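Local coordinates for protein amoebiasin-2 (Entamoeba histolytica, PDB 3M86) that inhibits cysteine proteases of the amoeba itself, wedging three loops of a beta sandwich into the substrate-binding site of the target enzyme, at residues L9-D14 / R102-S107; K27-T32 / I71-L76; T36-N41 / L88-P93. All blocks are in the same frame, centred on the assembly; numbering follows the deposited sequence.

Contact 1 (L9-D14 / R102-S107); sequences LTEKED and RSLTYS
The phenol of Tyr106 donates to the carbonyl of Thr10, OH to O 2.8 Å, coming in from above the carbonyl plane. Glu13 N bonds the same oxygen from the opposite face, so Thr10 O is clamped between a side chain of strand 102-110 and the backbone of its own turn. That turn, with a short 3-10 segment at Glu11 and Lys12, is also tied from within. Thr10 OG1 accepts from Lys12 N as an ST turn, and Glu13, bent at chi2 (69°), brings OE1 back to take both Thr10 N and Thr10 OG1.

Residues 9-14 wrap one face and part of the edge of the Tyr106 ring. Leu9 CD1 lies over the face, 3.9 Å from the ring centroid, a CH-pi contact, and Glu13 O meets the ring edge at CE1, 3.3 Å away. Farther along, Asp14 stretches its carboxylate to the strand. With CG anti to the backbone N (chi1 -170°), OD2 receives Thr105 N nearly head-on at 2.9 Å, while CB rests on Leu104 CD2. Waters gather round the two carboxylate oxygens; one lies between Asp14 OD2 (3.1 Å) and Thr105 OG1 (2.9 Å), on the partly exposed side of the contact.

The connection between strands 6-9 and 17-20 thus crosses from one sheet of the immunoglobulin-like sandwich to the other. Glu11 OE1 reaches back to Arg31 N on strand 25-32, Leu104 and Tyr106 pack on Leu30 and Leu88, and Thr105 is joined through its backbone to His15.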
loop_
_atom_site.group_PDB
_atom_site.type_symbol
_atom_site.label_atom_id
_atom_site.label_comp_id
_atom_site.label_asym_id
_atom_site.label_seq_id
_atom_site.Cartn_x
_atom_site.Cartn_y
_atom_site.Cartn_z
ATOM N N LEU A 9 -2.310 -5.727 -3.651
ATOM C CA LEU A 9 -3.435 -4.800 -3.559
ATOM C C LEU A 9 -3.082 -3.538 -4.322
ATOM O O LEU A 9 -1.965 -3.034 -4.210
ATOM C CB LEU A 9 -3.728 -4.454 -2.110
ATOM C CG LEU A 9 -4.222 -5.609 -1.244
ATOM C CD1 LEU A 9 -4.327 -5.192 0.199
ATOM C CD2 LEU A 9 -5.578 -6.096 -1.772
ATOM N N THR A 10 -4.039 -3.041 -5.108
ATOM C CA THR A 10 -3.853 -1.800 -5.847
ATOM C C THR A 10 -4.997 -0.834 -5.561
ATOM O O THR A 10 -5.864 -1.112 -4.739
ATOM C CB THR A 10 -3.796 -2.052 -7.367
ATOM O OG1 THR A 10 -5.116 -2.327 -7.862
ATOM C CG2 THR A 10 -2.864 -3.213 -7.685
ATOM N N GLU A 11 -5.007 0.297 -6.252
ATOM C CA GLU A 11 -6.079 1.272 -6.096
ATOM C C GLU A 11 -7.429 0.621 -6.363
ATOM O O GLU A 11 -8.450 1.018 -5.800
ATOM C CB GLU A 11 -5.885 2.429 -7.087
ATOM C CG GLU A 11 -4.670 3.322 -6.814
ATOM C CD GLU A 11 -3.385 2.848 -7.482
ATOM O OE1 GLU A 11 -2.482 3.700 -7.669
ATOM O OE2 GLU A 11 -3.266 1.636 -7.788
ATOM N N LYS A 12 -7.429 -0.374 -7.237
ATOM C CA LYS A 12 -8.679 -0.987 -7.675
ATOM C C LYS A 12 -9.354 -1.829 -6.593
ATOM O O LYS A 12 -10.552 -2.129 -6.699
ATOM C CB LYS A 12 -8.453 -1.785 -8.956
ATOM C CG LYS A 12 -7.945 -0.903 -10.104
ATOM C CD LYS A 12 -8.088 -1.580 -11.457
ATOM C CE LYS A 12 -9.545 -1.788 -11.803
ATOM N NZ LYS A 12 -9.705 -2.447 -13.124
ATOM N N GLU A 13 -8.596 -2.203 -5.563
ATOM C CA GLU A 13 -9.098 -3.039 -4.466
ATOM C C GLU A 13 -9.544 -2.234 -3.249
ATOM O O GLU A 13 -9.716 -2.770 -2.166
ATOM C CB GLU A 13 -8.057 -4.085 -4.055
ATOM C CG GLU A 13 -7.930 -5.227 -5.045
ATOM C CD GLU A 13 -7.311 -4.798 -6.359
ATOM O OE1 GLU A 13 -6.196 -4.232 -6.334
ATOM O OE2 GLU A 13 -7.926 -5.037 -7.421
ATOM N N ASP A 14 -9.745 -0.935 -3.438
ATOM C CA ASP A 14 -10.294 -0.099 -2.375
ATOM C C ASP A 14 -11.528 -0.775 -1.766
ATOM O O ASP A 14 -12.415 -1.232 -2.485
ATOM C CB ASP A 14 -10.680 1.265 -2.941
ATOM C CG ASP A 14 -11.025 2.274 -1.864
ATOM O OD1 ASP A 14 -11.705 3.279 -2.176
ATOM O OD2 ASP A 14 -10.626 2.065 -0.706
ATOM N N ARG A 102 -6.957 11.221 -2.639
ATOM C CA ARG A 102 -7.524 9.901 -2.799
ATOM C C ARG A 102 -7.242 9.143 -1.517
ATOM O O ARG A 102 -6.181 9.311 -0.911
ATOM C CB ARG A 102 -6.871 9.207 -4.002
ATOM C CG ARG A 102 -7.484 7.876 -4.409
ATOM C CD ARG A 102 -8.965 8.016 -4.779
ATOM N NE ARG A 102 -9.211 9.063 -5.772
ATOM C CZ ARG A 102 -9.304 8.852 -7.083
ATOM N NH1 ARG A 102 -9.167 7.626 -7.572
ATOM N NH2 ARG A 102 -9.536 9.867 -7.909
ATOM N N SER A 103 -8.198 8.331 -1.083
ATOM C CA SER A 103 -8.007 7.497 0.090
ATOM C C SER A 103 -8.285 6.059 -0.291
ATOM O O SER A 103 -9.133 5.792 -1.141
ATOM C CB SER A 103 -8.949 7.933 1.218
ATOM O OG SER A 103 -8.675 9.268 1.609
ATOM N N LEU A 104 -7.564 5.132 0.331
ATOM C CA LEU A 104 -7.813 3.711 0.125
ATOM C C LEU A 104 -7.969 3.046 1.484
ATOM O O LEU A 104 -7.302 3.426 2.445
ATOM C CB LEU A 104 -6.659 3.061 -0.632
ATOM C CG LEU A 104 -6.316 3.633 -2.011
ATOM C CD1 LEU A 104 -4.978 3.066 -2.494
ATOM C CD2 LEU A 104 -7.429 3.364 -3.026
ATOM N N THR A 105 -8.861 2.066 1.560
ATOM C CA THR A 105 -9.068 1.317 2.790
ATOM C C THR A 105 -9.091 -0.167 2.462
ATOM O O THR A 105 -9.754 -0.589 1.515
ATOM C CB THR A 105 -10.401 1.704 3.469
ATOM O OG1 THR A 105 -10.421 3.119 3.720
ATOM C CG2 THR A 105 -10.558 0.963 4.784
ATOM N N TYR A 106 -8.349 -0.959 3.228
ATOM C CA TYR A 106 -8.397 -2.402 3.077
ATOM C C TYR A 106 -8.629 -3.065 4.441
ATOM O O TYR A 106 -8.081 -2.637 5.448
ATOM C CB TYR A 106 -7.088 -2.951 2.513
ATOM C CG TYR A 106 -6.549 -2.292 1.267
ATOM C CD1 TYR A 106 -7.219 -2.386 0.053
ATOM C CD2 TYR A 106 -5.332 -1.628 1.297
ATOM C CE1 TYR A 106 -6.700 -1.801 -1.099
ATOM C CE2 TYR A 106 -4.812 -1.038 0.154
ATOM C CZ TYR A 106 -5.491 -1.138 -1.031
ATOM O OH TYR A 106 -4.962 -0.571 -2.161
ATOM N N SER A 107 -9.437 -4.115 4.460
ATOM C CA SER A 107 -9.638 -4.908 5.660
ATOM C C SER A 107 -8.879 -6.211 5.477
ATOM O O SER A 107 -9.047 -6.895 4.472
ATOM C CB SER A 107 -11.124 -5.197 5.856
ATOM O OG SER A 107 -11.848 -3.992 6.000
HETATM O O HOH W 1 -11.168 4.421 1.234
HETATM O O HOH W 2 -12.208 5.634 -1.078
HETATM O O HOH W 3 -10.724 4.855 -3.899
#

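Contact 2 (K27-T32 / I71-L76); sequences KIQLRT and IREIQL
Four backbone hydrogen bonds join strands 25-32 and 70-78 as antiparallel neighbours, with Ile28-Ile74 and Leu30-Arg72 as the hydrogen-bonded pairs. Arg72 N to Leu30 O is the shortest at 2.7 Å. Between them, CA-H...O contacts fill in, the closest being Glu73 CA to Ile28 O at 3.1 Å.

Polar side chains occupy the face carrying Lys27, Gln29, Glu73 and Gln75. Gln29 and Glu73 run side by side with amide and carboxylate nearly coplanar, and Gln29 NE2 donates to the anti lone pair of Glu73 OE2 at 2.7 Å. The Glu73 chain is extended from its first torsion onward (chi1 177°), which sets the carboxylate between Gln29 and Gln75. Gln75 NE2 binds OE1 from above the carboxylate plane, 2.8 Å away. Lys27 NZ stays 4.5 Å from Glu73 OE2, beyond a salt bridge, and a water links the two.

Aliphatic stems also meet on that face: Lys27 lies alongside Gln75, CG to CG 3.5 Å. A different kind of contact pairs Ile71 with Arg31, CD1 sitting over the centre of one face of the guanidinium, 4.0 Å above it. On the other face Ile28, Leu30 and Ile74 turn inward to meet Ile42, Trp40 and Leu88 of the second sheet. Arg72 also starts there, but its guanidinium turns away from strand 25-32, has Ile74 CD1 over one face, and bonds Asp54 (a salt bridge) and the carbonyl of Trp40.

One carboxylate therefore serves two amides and, through water, an ammonium group; such surroundings would probably favour the ionised form of Glu73, while the inward face contributes hydrocarbon to the sandwich core.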
loop_
_atom_site.group_PDB
_atom_site.type_symbol
_atom_site.label_atom_id
_atom_site.label_comp_id
_atom_site.label_asym_id
_atom_site.label_seq_id
_atom_site.Cartn_x
_atom_site.Cartn_y
_atom_site.Cartn_z
ATOM N N LYS A 27 1.394 -7.049 -0.519
ATOM C CA LYS A 27 2.146 -6.076 -1.318
ATOM C C LYS A 27 1.172 -5.079 -1.901
ATOM O O LYS A 27 0.392 -5.416 -2.782
ATOM C CB LYS A 27 2.945 -6.745 -2.451
ATOM C CG LYS A 27 4.192 -7.526 -2.033
ATOM C CD LYS A 27 5.070 -7.833 -3.260
ATOM C CE LYS A 27 6.248 -8.728 -2.901
ATOM N NZ LYS A 27 7.052 -9.124 -4.097
ATOM N N ILE A 28 1.222 -3.850 -1.394
ATOM C CA ILE A 28 0.382 -2.767 -1.878
ATOM C C ILE A 28 1.188 -2.053 -2.951
ATOM O O ILE A 28 2.281 -1.552 -2.679
ATOM C CB ILE A 28 0.046 -1.811 -0.737
ATOM C CG1 ILE A 28 -0.736 -2.574 0.345
ATOM C CG2 ILE A 28 -0.752 -0.599 -1.256
ATOM C CD1 ILE A 28 -0.804 -1.857 1.677
ATOM N N GLN A 29 0.653 -2.025 -4.164
ATOM C CA GLN A 29 1.363 -1.476 -5.315
ATOM C C GLN A 29 0.501 -0.380 -5.924
ATOM O O GLN A 29 -0.578 -0.658 -6.451
ATOM C CB GLN A 29 1.635 -2.577 -6.343
ATOM C CG GLN A 29 2.637 -3.615 -5.830
ATOM C CD GLN A 29 3.041 -4.628 -6.894
ATOM O OE1 GLN A 29 2.378 -4.768 -7.921
ATOM N NE2 GLN A 29 4.135 -5.341 -6.643
ATOM N N LEU A 30 0.976 0.857 -5.803
ATOM C CA LEU A 30 0.185 2.030 -6.172
ATOM C C LEU A 30 0.990 2.911 -7.103
ATOM O O LEU A 30 2.213 2.935 -7.041
ATOM C CB LEU A 30 -0.167 2.838 -4.914
ATOM C CG LEU A 30 -0.846 2.034 -3.801
ATOM C CD1 LEU A 30 -1.008 2.907 -2.561
ATOM C CD2 LEU A 30 -2.199 1.499 -4.275
ATOM N N ARG A 31 0.311 3.661 -7.961
ATOM C CA ARG A 31 1.023 4.644 -8.764
ATOM C C ARG A 31 1.118 5.961 -7.998
ATOM O O ARG A 31 0.259 6.310 -7.188
ATOM C CB ARG A 31 0.371 4.867 -10.137
ATOM C CG ARG A 31 0.361 3.634 -11.067
ATOM C CD ARG A 31 1.650 2.821 -11.022
ATOM N NE ARG A 31 1.694 1.783 -12.058
ATOM C CZ ARG A 31 1.458 0.486 -11.859
ATOM N NH1 ARG A 31 1.152 0.019 -10.651
ATOM N NH2 ARG A 31 1.537 -0.356 -12.880
ATOM N N THR A 32 2.171 6.702 -8.282
ATOM C CA THR A 32 2.441 7.930 -7.556
ATOM C C THR A 32 3.239 8.876 -8.442
ATOM O O THR A 32 3.868 8.443 -9.406
ATOM C CB THR A 32 3.174 7.623 -6.216
ATOM O OG1 THR A 32 3.375 8.838 -5.490
ATOM C CG2 THR A 32 4.529 6.968 -6.476
ATOM N N ILE A 71 6.033 4.032 -9.133
ATOM C CA ILE A 71 5.325 2.993 -8.417
ATOM C C ILE A 71 5.762 2.979 -6.970
ATOM O O ILE A 71 6.963 2.937 -6.680
ATOM C CB ILE A 71 5.608 1.614 -9.032
ATOM C CG1 ILE A 71 5.151 1.603 -10.495
ATOM C CG2 ILE A 71 4.929 0.525 -8.222
ATOM C CD1 ILE A 71 5.380 0.275 -11.184
ATOM N N ARG A 72 4.782 3.011 -6.070
ATOM C CA ARG A 72 5.026 2.843 -4.637
ATOM C C ARG A 72 4.647 1.432 -4.251
ATOM O O ARG A 72 3.556 0.976 -4.564
ATOM C CB ARG A 72 4.176 3.829 -3.844
ATOM C CG ARG A 72 4.302 3.685 -2.333
ATOM C CD ARG A 72 5.621 4.232 -1.821
ATOM N NE ARG A 72 5.736 4.158 -0.355
ATOM C CZ ARG A 72 5.205 5.040 0.492
ATOM N NH1 ARG A 72 4.511 6.084 0.034
ATOM N NH2 ARG A 72 5.367 4.880 1.807
ATOM N N GLU A 73 5.546 0.721 -3.590
ATOM C CA GLU A 73 5.227 -0.633 -3.200
ATOM C C GLU A 73 5.547 -0.791 -1.732
ATOM O O GLU A 73 6.679 -0.563 -1.307
ATOM C CB GLU A 73 6.020 -1.651 -4.010
ATOM C CG GLU A 73 5.710 -3.053 -3.532
ATOM C CD GLU A 73 6.657 -4.086 -4.074
ATOM O OE1 GLU A 73 7.802 -4.166 -3.574
ATOM O OE2 GLU A 73 6.252 -4.824 -4.993
ATOM N N ILE A 74 4.534 -1.162 -0.960
ATOM C CA ILE A 74 4.689 -1.328 0.476
ATOM C C ILE A 74 4.381 -2.779 0.788
ATOM O O ILE A 74 3.303 -3.269 0.464
ATOM C CB ILE A 74 3.708 -0.440 1.258
ATOM C CG1 ILE A 74 3.970 1.038 0.944
ATOM C CG2 ILE A 74 3.849 -0.696 2.749
ATOM C CD1 ILE A 74 2.818 1.960 1.294
ATOM N N GLN A 75 5.337 -3.476 1.389
ATOM C CA GLN A 75 5.120 -4.876 1.723
ATOM C C GLN A 75 4.967 -5.038 3.222
ATOM O O GLN A 75 5.801 -4.542 3.993
ATOM C CB GLN A 75 6.278 -5.733 1.233
ATOM C CG GLN A 75 6.547 -5.615 -0.251
ATOM C CD GLN A 75 7.664 -6.547 -0.677
ATOM O OE1 GLN A 75 7.889 -7.587 -0.052
ATOM N NE2 GLN A 75 8.373 -6.181 -1.728
ATOM N N LEU A 76 3.907 -5.734 3.638
ATOM C CA LEU A 76 3.628 -5.928 5.059
ATOM C C LEU A 76 3.592 -7.404 5.413
ATOM O O LEU A 76 2.986 -8.212 4.702
ATOM C CB LEU A 76 2.267 -5.341 5.432
ATOM C CG LEU A 76 2.096 -3.845 5.177
ATOM C CD1 LEU A 76 0.645 -3.445 5.414
ATOM C CD2 LEU A 76 3.042 -3.085 6.090
HETATM O O HOH W 4 8.082 -6.686 -5.516
#

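Contact 3 (T36-N41 / L88-P93); sequences TGYAWN and LGYSRP
Arg92 grips the carbonyl of Thr36 side-on with two nitrogens, NE at 2.9 Å and NH2 at 3.0 Å from Thr36 O, the oxygen lying in the guanidinium plane. NE approaches nearly head-on, the chain being extended from CG to NE. Four backbone bonds continue the pairing: Ala39 with Ser91 and Asn41 with Gly89, the shortest from Asn41 N to Gly89 O, 2.7 Å. A water bridges Thr36 OG1 and Tyr90 OH, both of which also bond the backbone of Asn33.

These are the ends of two antiparallel strands, 39-43 and 82-91, in an immunoglobulin-like sandwich. Thr36 to Tyr38 belong to the BC loop and Pro93 opens the FG loop, two of three loops forming the protease-blocking wedge; Arg92, just before the FG loop, ties that strand end to the BC loop.

Tyr38, Tyr90 and Trp40 form an aromatic cluster. Over the centre of Tyr38 lies Arg92 CG, 3.7 Å from the ring centroid, with the guanidinium 36° from the ring plane and Tyr38 CE2 over its face. Tyr38 CB covers one face of Tyr90, 3.4 Å from CZ, while the two near-parallel rings barely overlap. A chi1 of -170° swings Tyr90 across Trp40: CB lies over the indole six-membered ring and Tyr90 CD1 comes within 3.4 Å of Trp40 NE1, whose N-H goes to the carbonyl of Arg31. Leu88 CB touches Trp40 CE3 at 3.8 Å.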
loop_
_atom_site.group_PDB
_atom_site.type_symbol
_atom_site.label_atom_id
_atom_site.label_comp_id
_atom_site.label_asym_id
_atom_site.label_seq_id
_atom_site.Cartn_x
_atom_site.Cartn_y
_atom_site.Cartn_z
ATOM N N THR A 36 5.246 16.070 -7.913
ATOM C CA THR A 36 4.171 16.966 -7.496
ATOM C C THR A 36 4.167 17.225 -5.996
ATOM O O THR A 36 3.394 18.040 -5.494
ATOM C CB THR A 36 2.802 16.375 -7.866
ATOM O OG1 THR A 36 2.596 15.151 -7.142
ATOM C CG2 THR A 36 2.739 16.091 -9.337
ATOM N N GLY A 37 5.019 16.520 -5.268
ATOM C CA GLY A 37 5.038 16.671 -3.828
ATOM C C GLY A 37 4.059 15.773 -3.100
ATOM O O GLY A 37 4.071 15.735 -1.869
ATOM N N TYR A 38 3.211 15.056 -3.839
ATOM C CA TYR A 38 2.292 14.096 -3.215
ATOM C C TYR A 38 2.990 12.785 -2.900
ATOM O O TYR A 38 3.945 12.395 -3.577
ATOM C CB TYR A 38 1.075 13.800 -4.103
ATOM C CG TYR A 38 0.049 14.906 -4.091
ATOM C CD1 TYR A 38 -0.965 14.924 -3.144
ATOM C CD2 TYR A 38 0.103 15.941 -5.019
ATOM C CE1 TYR A 38 -1.901 15.942 -3.124
ATOM C CE2 TYR A 38 -0.824 16.958 -5.005
ATOM C CZ TYR A 38 -1.822 16.954 -4.058
ATOM O OH TYR A 38 -2.743 17.976 -4.054
ATOM N N ALA A 39 2.504 12.108 -1.866
ATOM C CA ALA A 39 2.970 10.759 -1.557
ATOM C C ALA A 39 1.873 10.011 -0.824
ATOM O O ALA A 39 1.000 10.623 -0.208
ATOM C CB ALA A 39 4.236 10.798 -0.715
ATOM N N TRP A 40 1.910 8.685 -0.902
ATOM C CA TRP A 40 0.967 7.868 -0.164
ATOM C C TRP A 40 1.442 7.765 1.267
ATOM O O TRP A 40 2.631 7.572 1.521
ATOM C CB TRP A 40 0.876 6.470 -0.772
ATOM C CG TRP A 40 0.181 6.452 -2.103
ATOM C CD1 TRP A 40 0.764 6.423 -3.341
ATOM C CD2 TRP A 40 -1.219 6.448 -2.317
ATOM N NE1 TRP A 40 -0.199 6.405 -4.314
ATOM C CE2 TRP A 40 -1.433 6.416 -3.717
ATOM C CE3 TRP A 40 -2.325 6.461 -1.463
ATOM C CZ2 TRP A 40 -2.704 6.397 -4.279
ATOM C CZ3 TRP A 40 -3.594 6.431 -2.022
ATOM C CH2 TRP A 40 -3.775 6.404 -3.417
ATOM N N ASN A 41 0.516 7.935 2.202
ATOM C CA ASN A 41 0.829 7.746 3.612
ATOM C C ASN A 41 0.024 6.548 4.066
ATOM O O ASN A 41 -1.162 6.453 3.756
ATOM C CB ASN A 41 0.412 8.987 4.402
ATOM C CG ASN A 41 0.900 8.960 5.835
ATOM O OD1 ASN A 41 2.086 8.760 6.095
ATOM N ND2 ASN A 41 -0.013 9.181 6.773
ATOM N N LEU A 88 -4.752 4.160 3.420
ATOM C CA LEU A 88 -3.744 4.951 2.703
ATOM C C LEU A 88 -4.366 6.273 2.277
ATOM O O LEU A 88 -5.535 6.321 1.899
ATOM C CB LEU A 88 -3.288 4.238 1.429
ATOM C CG LEU A 88 -2.509 2.920 1.284
ATOM C CD1 LEU A 88 -1.014 3.061 1.572
ATOM C CD2 LEU A 88 -3.139 1.769 2.038
ATOM N N GLY A 89 -3.579 7.337 2.317
ATOM C CA GLY A 89 -4.021 8.617 1.793
ATOM C C GLY A 89 -2.950 9.179 0.886
ATOM O O GLY A 89 -1.769 9.085 1.195
ATOM N N TYR A 90 -3.359 9.744 -0.245
ATOM C CA TYR A 90 -2.413 10.380 -1.147
ATOM C C TYR A 90 -2.496 11.867 -0.890
ATOM O O TYR A 90 -3.502 12.499 -1.208
ATOM C CB TYR A 90 -2.816 10.076 -2.576
ATOM C CG TYR A 90 -1.823 10.447 -3.655
ATOM C CD1 TYR A 90 -0.603 9.789 -3.779
ATOM C CD2 TYR A 90 -2.138 11.428 -4.586
ATOM C CE1 TYR A 90 0.289 10.122 -4.797
ATOM C CE2 TYR A 90 -1.262 11.752 -5.603
ATOM C CZ TYR A 90 -0.065 11.091 -5.711
ATOM O OH TYR A 90 0.786 11.443 -6.734
ATOM N N SER A 91 -1.446 12.429 -0.301
ATOM C CA SER A 91 -1.477 13.828 0.118
ATOM C C SER A 91 -0.111 14.500 0.078
ATOM O O SER A 91 0.905 13.849 -0.154
ATOM C CB SER A 91 -2.023 13.927 1.537
ATOM O OG SER A 91 -1.047 13.481 2.457
ATOM N N ARG A 92 -0.101 15.810 0.318
ATOM C CA ARG A 92 1.140 16.577 0.441
ATOM C C ARG A 92 1.472 16.790 1.911
ATOM O O ARG A 92 0.663 17.334 2.656
ATOM C CB ARG A 92 1.017 17.942 -0.232
ATOM C CG ARG A 92 1.115 17.918 -1.734
ATOM C CD ARG A 92 1.297 19.314 -2.270
ATOM N NE ARG A 92 1.512 19.308 -3.709
ATOM C CZ ARG A 92 0.744 19.945 -4.584
ATOM N NH1 ARG A 92 -0.294 20.658 -4.165
ATOM N NH2 ARG A 92 1.018 19.871 -5.879
ATOM N N PRO A 93 2.680 16.388 2.318
ATOM C CA PRO A 93 3.130 16.357 3.715
ATOM C C PRO A 93 2.863 17.650 4.475
ATOM O O PRO A 93 2.185 17.623 5.502
ATOM C CB PRO A 93 4.642 16.128 3.593
ATOM C CG PRO A 93 4.981 16.501 2.190
ATOM C CD PRO A 93 3.785 16.129 1.383
HETATM O O HOH W 5 0.153 13.711 -7.915
#

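Contact 2 lies nearest the middle of the chain and pairs neighbours within one sheet; contact 3 does the same in the other sheet, but at its surface end, where strands run out into inhibitory loops. Contact 1, partly buried like contact 2, joins a turn to a strand and is held mainly by side chains meeting backbone atoms. Carboxylate and amide chemistry marks the outer face of contact 2, whereas aromatic rings and an arginine dominate contact 3. Across the sandwich, Trp40 of contact 3 connects to Arg31 and Arg72 of contact 2. Contact 1 joins contact 2 along the sheet edge, through Leu9 and Gln29, and shares the other sheet with contact 3 through adjoining strands 102-110 and 82-91.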